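Long-range contact in STING-associated CdnE c-di-GMP synthase (PDB 6WT8), which probably links two GTP molecules into cyclic di-GMP, the nucleotide signal sensed by a bacterial STING in CBASS anti-phage defence: residues I263-I276 with K338-L350. Sequence-based numbering, arbitrary orientation.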
loop_
_atom_site.group_PDB
_atom_site.type_symbol
_atom_site.label_atom_id
_atom_site.label_comp_id
_atom_site.label_asym_id
_atom_site.label_seq_id
_atom_site.Cartn_x
_atom_site.Cartn_y
_atom_site.Cartn_z
ATOM N N ILE A 263 -10.042 -3.890 11.888
ATOM C CA ILE A 263 -10.882 -3.190 12.873
ATOM C C ILE A 263 -11.727 -2.135 12.173
ATOM O O ILE A 263 -12.922 -2.004 12.438
ATOM C CB ILE A 263 -10.019 -2.538 13.968
ATOM C CG1 ILE A 263 -9.255 -3.582 14.774
ATOM C CG2 ILE A 263 -10.840 -1.629 14.903
ATOM C CD1 ILE A 263 -10.014 -4.741 15.220
ATOM N N LYS A 264 -11.116 -1.368 11.258
ATOM C CA LYS A 264 -11.909 -0.342 10.573
ATOM C C LYS A 264 -13.056 -0.965 9.762
ATOM O O LYS A 264 -14.207 -0.451 9.732
ATOM C CB LYS A 264 -10.997 0.491 9.654
ATOM C CG LYS A 264 -11.734 1.769 9.202
ATOM C CD LYS A 264 -10.743 2.761 8.523
ATOM C CE LYS A 264 -10.299 2.255 7.147
ATOM N NZ LYS A 264 -11.311 2.597 6.053
ATOM N N TYR A 265 -12.764 -2.077 9.094
ATOM C CA TYR A 265 -13.716 -2.719 8.210
ATOM C C TYR A 265 -14.936 -3.191 8.985
ATOM O O TYR A 265 -16.061 -2.979 8.546
ATOM C CB TYR A 265 -13.018 -3.877 7.473
ATOM C CG TYR A 265 -13.809 -4.403 6.290
ATOM C CD1 TYR A 265 -14.817 -5.360 6.445
ATOM C CD2 TYR A 265 -13.519 -3.940 5.009
ATOM C CE1 TYR A 265 -15.520 -5.817 5.328
ATOM C CE2 TYR A 265 -14.216 -4.421 3.875
ATOM C CZ TYR A 265 -15.197 -5.348 4.070
ATOM O OH TYR A 265 -15.917 -5.791 2.964
ATOM N N ASP A 266 -14.717 -3.725 10.193
ATOM C CA ASP A 266 -15.786 -4.289 11.019
ATOM C C ASP A 266 -16.425 -3.262 11.936
ATOM O O ASP A 266 -17.425 -3.570 12.598
ATOM C CB ASP A 266 -15.205 -5.454 11.838
ATOM C CG ASP A 266 -14.991 -6.723 10.988
ATOM O OD1 ASP A 266 -15.731 -6.893 10.041
ATOM O OD2 ASP A 266 -14.053 -7.477 11.325
ATOM N N CYS A 267 -15.923 -2.043 11.961
ATOM C CA CYS A 267 -16.511 -1.024 12.835
ATOM C C CYS A 267 -17.771 -0.412 12.214
ATOM O O CYS A 267 -17.690 0.222 11.150
ATOM C CB CYS A 267 -15.484 0.070 13.089
ATOM S SG CYS A 267 -16.123 1.367 14.192
ATOM N N PRO A 268 -18.935 -0.530 12.848
ATOM C CA PRO A 268 -20.157 -0.050 12.203
ATOM C C PRO A 268 -20.280 1.465 12.178
ATOM O O PRO A 268 -21.106 1.999 11.416
ATOM C CB PRO A 268 -21.262 -0.706 13.032
ATOM C CG PRO A 268 -20.628 -0.874 14.404
ATOM C CD PRO A 268 -19.169 -1.221 14.117
ATOM N N HIS A 269 -19.456 2.163 12.933
ATOM C CA HIS A 269 -19.464 3.616 12.996
ATOM C C HIS A 269 -18.605 4.267 11.923
ATOM O O HIS A 269 -18.605 5.502 11.837
ATOM C CB HIS A 269 -18.971 4.044 14.388
ATOM C CG HIS A 269 -19.750 3.416 15.497
ATOM N ND1 HIS A 269 -19.175 2.656 16.497
ATOM C CD2 HIS A 269 -21.080 3.451 15.758
ATOM C CE1 HIS A 269 -20.120 2.255 17.332
ATOM N NE2 HIS A 269 -21.282 2.723 16.902
ATOM N N ILE A 270 -17.890 3.490 11.106
ATOM C CA ILE A 270 -16.979 4.036 10.095
ATOM C C ILE A 270 -17.421 3.540 8.721
ATOM O O ILE A 270 -17.513 2.323 8.507
ATOM C CB ILE A 270 -15.520 3.632 10.403
ATOM C CG1 ILE A 270 -15.098 4.193 11.766
ATOM C CG2 ILE A 270 -14.558 4.189 9.297
ATOM C CD1 ILE A 270 -13.731 3.590 12.307
ATOM N N GLU A 271 -17.613 4.475 7.784
ATOM C CA GLU A 271 -17.888 4.129 6.395
ATOM C C GLU A 271 -16.678 3.466 5.763
ATOM O O GLU A 271 -15.547 3.868 6.026
ATOM C CB GLU A 271 -18.215 5.390 5.601
ATOM C CG GLU A 271 -19.422 6.112 6.143
ATOM C CD GLU A 271 -20.702 5.394 5.780
ATOM O OE1 GLU A 271 -20.702 4.642 4.780
ATOM O OE2 GLU A 271 -21.713 5.585 6.487
ATOM N N ASN A 272 -16.904 2.456 4.903
ATOM C CA ASN A 272 -15.761 1.781 4.289
ATOM C C ASN A 272 -14.909 2.748 3.472
ATOM O O ASN A 272 -13.677 2.653 3.475
ATOM C CB ASN A 272 -16.212 0.618 3.401
ATOM C CG ASN A 272 -15.023 -0.175 2.825
ATOM O OD1 ASN A 272 -14.006 -0.369 3.499
ATOM N ND2 ASN A 272 -15.142 -0.609 1.565
ATOM N N LYS A 273 -15.524 3.688 2.782
ATOM C CA LYS A 273 -14.721 4.579 1.949
ATOM C C LYS A 273 -14.805 5.981 2.533
ATOM O O LYS A 273 -15.283 6.925 1.911
ATOM C CB LYS A 273 -15.172 4.508 0.474
ATOM C CG LYS A 273 -14.950 3.136 -0.160
ATOM C CD LYS A 273 -13.498 2.663 -0.086
ATOM C CE LYS A 273 -13.355 1.259 -0.715
ATOM N NZ LYS A 273 -11.942 0.767 -0.862
ATOM N N GLY A 274 -14.293 6.107 3.750
ATOM C CA GLY A 274 -14.421 7.327 4.481
ATOM C C GLY A 274 -13.164 8.163 4.414
ATOM O O GLY A 274 -12.458 8.166 3.399
ATOM N N SER A 275 -12.940 8.946 5.478
ATOM C CA SER A 275 -11.831 9.884 5.511
ATOM C C SER A 275 -10.489 9.218 5.788
ATOM O O SER A 275 -9.438 9.779 5.406
ATOM C CB SER A 275 -12.061 10.953 6.566
ATOM O OG SER A 275 -12.114 10.433 7.857
ATOM N N ILE A 276 -10.480 8.064 6.470
ATOM C CA ILE A 276 -9.254 7.329 6.749
ATOM C C ILE A 276 -9.272 6.106 5.860
ATOM O O ILE A 276 -10.195 5.282 5.959
ATOM C CB ILE A 276 -9.171 6.915 8.224
ATOM C CG1 ILE A 276 -8.888 8.149 9.112
ATOM C CG2 ILE A 276 -8.085 5.815 8.503
ATOM C CD1 ILE A 276 -7.506 8.781 8.975
ATOM N N LYS A 338 -12.672 15.489 10.343
ATOM C CA LYS A 338 -13.378 14.282 9.899
ATOM C C LYS A 338 -12.526 13.031 10.069
ATOM O O LYS A 338 -13.033 11.960 10.451
ATOM C CB LYS A 338 -13.816 14.447 8.453
ATOM C CG LYS A 338 -14.908 15.529 8.305
ATOM C CD LYS A 338 -15.220 15.678 6.824
ATOM C CE LYS A 338 -16.229 16.790 6.679
ATOM N NZ LYS A 338 -16.651 16.966 5.239
ATOM N N LYS A 339 -11.226 13.138 9.806
ATOM C CA LYS A 339 -10.347 11.991 10.014
ATOM C C LYS A 339 -10.310 11.623 11.481
ATOM O O LYS A 339 -10.336 10.438 11.830
ATOM C CB LYS A 339 -8.934 12.342 9.504
ATOM C CG LYS A 339 -8.852 12.341 7.971
ATOM C CD LYS A 339 -7.530 12.990 7.491
ATOM C CE LYS A 339 -7.470 12.880 5.960
ATOM N NZ LYS A 339 -6.353 13.720 5.342
ATOM N N LEU A 340 -10.271 12.641 12.352
ATOM C CA LEU A 340 -10.241 12.356 13.784
ATOM C C LEU A 340 -11.501 11.659 14.281
ATOM O O LEU A 340 -11.408 10.897 15.256
ATOM C CB LEU A 340 -9.995 13.644 14.566
ATOM C CG LEU A 340 -8.551 14.140 14.451
ATOM C CD1 LEU A 340 -8.397 15.460 15.236
ATOM C CD2 LEU A 340 -7.539 13.064 14.967
ATOM N N ILE A 341 -12.667 11.887 13.670
ATOM C CA ILE A 341 -13.841 11.108 14.079
ATOM C C ILE A 341 -13.545 9.624 13.876
ATOM O O ILE A 341 -13.831 8.786 14.734
ATOM C CB ILE A 341 -15.092 11.531 13.303
ATOM C CG1 ILE A 341 -15.452 12.970 13.723
ATOM C CG2 ILE A 341 -16.255 10.517 13.568
ATOM C CD1 ILE A 341 -15.279 13.237 15.309
ATOM N N GLU A 342 -13.017 9.269 12.698
ATOM C CA GLU A 342 -12.750 7.855 12.437
ATOM C C GLU A 342 -11.655 7.336 13.371
ATOM O O GLU A 342 -11.739 6.209 13.862
ATOM C CB GLU A 342 -12.385 7.686 10.957
ATOM C CG GLU A 342 -13.594 8.102 10.099
ATOM C CD GLU A 342 -13.481 7.729 8.635
ATOM O OE1 GLU A 342 -12.539 7.014 8.230
ATOM O OE2 GLU A 342 -14.363 8.198 7.861
ATOM N N ILE A 343 -10.611 8.131 13.613
ATOM C CA ILE A 343 -9.567 7.704 14.560
ATOM C C ILE A 343 -10.187 7.477 15.935
ATOM O O ILE A 343 -9.840 6.518 16.632
ATOM C CB ILE A 343 -8.431 8.748 14.632
ATOM C CG1 ILE A 343 -7.815 8.957 13.241
ATOM C CG2 ILE A 343 -7.348 8.361 15.679
ATOM C CD1 ILE A 343 -7.202 7.700 12.666
ATOM N N GLU A 344 -11.086 8.388 16.379
ATOM C CA GLU A 344 -11.741 8.196 17.684
ATOM C C GLU A 344 -12.556 6.887 17.727
ATOM O O GLU A 344 -12.511 6.158 18.729
ATOM C CB GLU A 344 -12.648 9.385 18.022
ATOM C CG GLU A 344 -11.877 10.653 18.298
ATOM C CD GLU A 344 -12.741 11.916 18.376
ATOM O OE1 GLU A 344 -13.981 11.812 18.562
ATOM O OE2 GLU A 344 -12.168 13.015 18.224
ATOM N N PHE A 345 -13.333 6.569 16.684
ATOM C CA PHE A 345 -14.053 5.291 16.694
ATOM C C PHE A 345 -13.091 4.122 16.691
ATOM O O PHE A 345 -13.339 3.099 17.367
ATOM C CB PHE A 345 -15.012 5.233 15.486
ATOM C CG PHE A 345 -16.280 6.022 15.686
ATOM C CD1 PHE A 345 -17.059 5.814 16.818
ATOM C CD2 PHE A 345 -16.687 6.952 14.739
ATOM C CE1 PHE A 345 -18.271 6.514 16.953
ATOM C CE2 PHE A 345 -17.901 7.640 14.894
ATOM C CZ PHE A 345 -18.651 7.443 16.012
ATOM N N LEU A 346 -11.988 4.225 15.950
ATOM C CA LEU A 346 -11.007 3.124 15.984
ATOM C C LEU A 346 -10.407 2.977 17.374
ATOM O O LEU A 346 -10.223 1.852 17.854
ATOM C CB LEU A 346 -9.871 3.386 14.990
ATOM C CG LEU A 346 -10.235 3.278 13.531
ATOM C CD1 LEU A 346 -8.975 3.620 12.721
ATOM C CD2 LEU A 346 -10.705 1.870 13.150
ATOM N N SER A 347 -10.081 4.088 18.037
ATOM C CA SER A 347 -9.497 3.983 19.366
ATOM C C SER A 347 -10.493 3.383 20.350
ATOM O O SER A 347 -10.085 2.606 21.236
ATOM C CB SER A 347 -8.999 5.351 19.798
ATOM O OG SER A 347 -10.083 6.159 20.163
ATOM N N GLN A 348 -11.787 3.667 20.192
ATOM C CA GLN A 348 -12.782 3.036 21.052
ATOM C C GLN A 348 -12.840 1.523 20.846
ATOM O O GLN A 348 -12.976 0.763 21.821
ATOM C CB GLN A 348 -14.142 3.682 20.769
ATOM C CG GLN A 348 -14.229 5.133 21.277
ATOM C CD GLN A 348 -15.520 5.907 20.818
ATOM O OE1 GLN A 348 -15.613 7.141 20.960
ATOM N NE2 GLN A 348 -16.496 5.178 20.277
ATOM N N GLU A 349 -12.686 1.049 19.599
ATOM C CA GLU A 349 -12.647 -0.388 19.380
ATOM C C GLU A 349 -11.425 -0.982 20.045
ATOM O O GLU A 349 -11.524 -2.035 20.684
ATOM C CB GLU A 349 -12.596 -0.745 17.878
ATOM C CG GLU A 349 -13.824 -0.265 17.076
ATOM C CD GLU A 349 -15.094 -0.991 17.468
ATOM O OE1 GLU A 349 -15.011 -2.024 18.179
ATOM O OE2 GLU A 349 -16.190 -0.484 17.145
ATOM N N LEU A 350 -10.251 -0.347 19.894
ATOM C CA LEU A 350 -9.055 -0.896 20.559
ATOM C C LEU A 350 -9.212 -0.884 22.077
ATOM O O LEU A 350 -8.753 -1.818 22.751
ATOM C CB LEU A 350 -7.797 -0.098 20.171
ATOM C CG LEU A 350 -7.484 -0.126 18.695
ATOM C CD1 LEU A 350 -6.401 0.894 18.395
ATOM C CD2 LEU A 350 -6.962 -1.496 18.352
HETATM O O HOH W 1 -16.102 2.401 17.846
HETATM O O HOH W 2 -13.056 5.055 6.222
HETATM O O HOH W 3 -16.851 7.188 8.324
HETATM O O HOH W 4 -15.000 10.638 7.847
#
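Glu342 OE2 is gripped by the backbone N of Ser275, at 2.9 Å with a fairly straight N-H...O angle of 160°, and by a water that also bonds the backbone N of Glu271. The other carboxylate oxygen, OE1, accepts from Ile276 N, likewise at 2.9 Å, and meets a water bound to Gly274 N. Both peptide N-H groups come from above the carboxylate plane, OE1 being approached the more steeply. The chain of Glu342, extended beyond CG (chi2 -168°), carries the carboxylate from helix 336-360 into the curve of the loop, where a long acidic side chain suits the inward-facing amides. Gly274 passes with its CA 3.5 Å from Glu342 OE2, and lacking a side chain it fits this close approach. Nearby, Lys264 bends back to donate from NZ to Ile276 O, tying the end of helix 253-266 to the far end of the loop.

Beside the carboxylate, toward Phe345, Ile270 CD1 lies 3.6 Å from Leu346 CD2 and also reaches Phe345 CB. Leu346 CD2 in turn packs against Lys264 CA, while Ile276 CD1 meets Ile343 CD1, so branched aliphatic residues fill the seam. At the outer end, His269 sets its CB over the face of the Phe345 ring, 3.4 Å from the centroid, a CH-pi contact; the two rings, 22° from parallel, barely overlap. A water joins Phe345 O to Glu349 OE2, whereas Glu349 OE1 pairs with Lys3. The buried Glu342 carboxylate thus accepts two successive backbone N-H groups of the loop, its negative charge probably stabilised by these amides and the waters, which fastens the interhelical loop to helix 336-360.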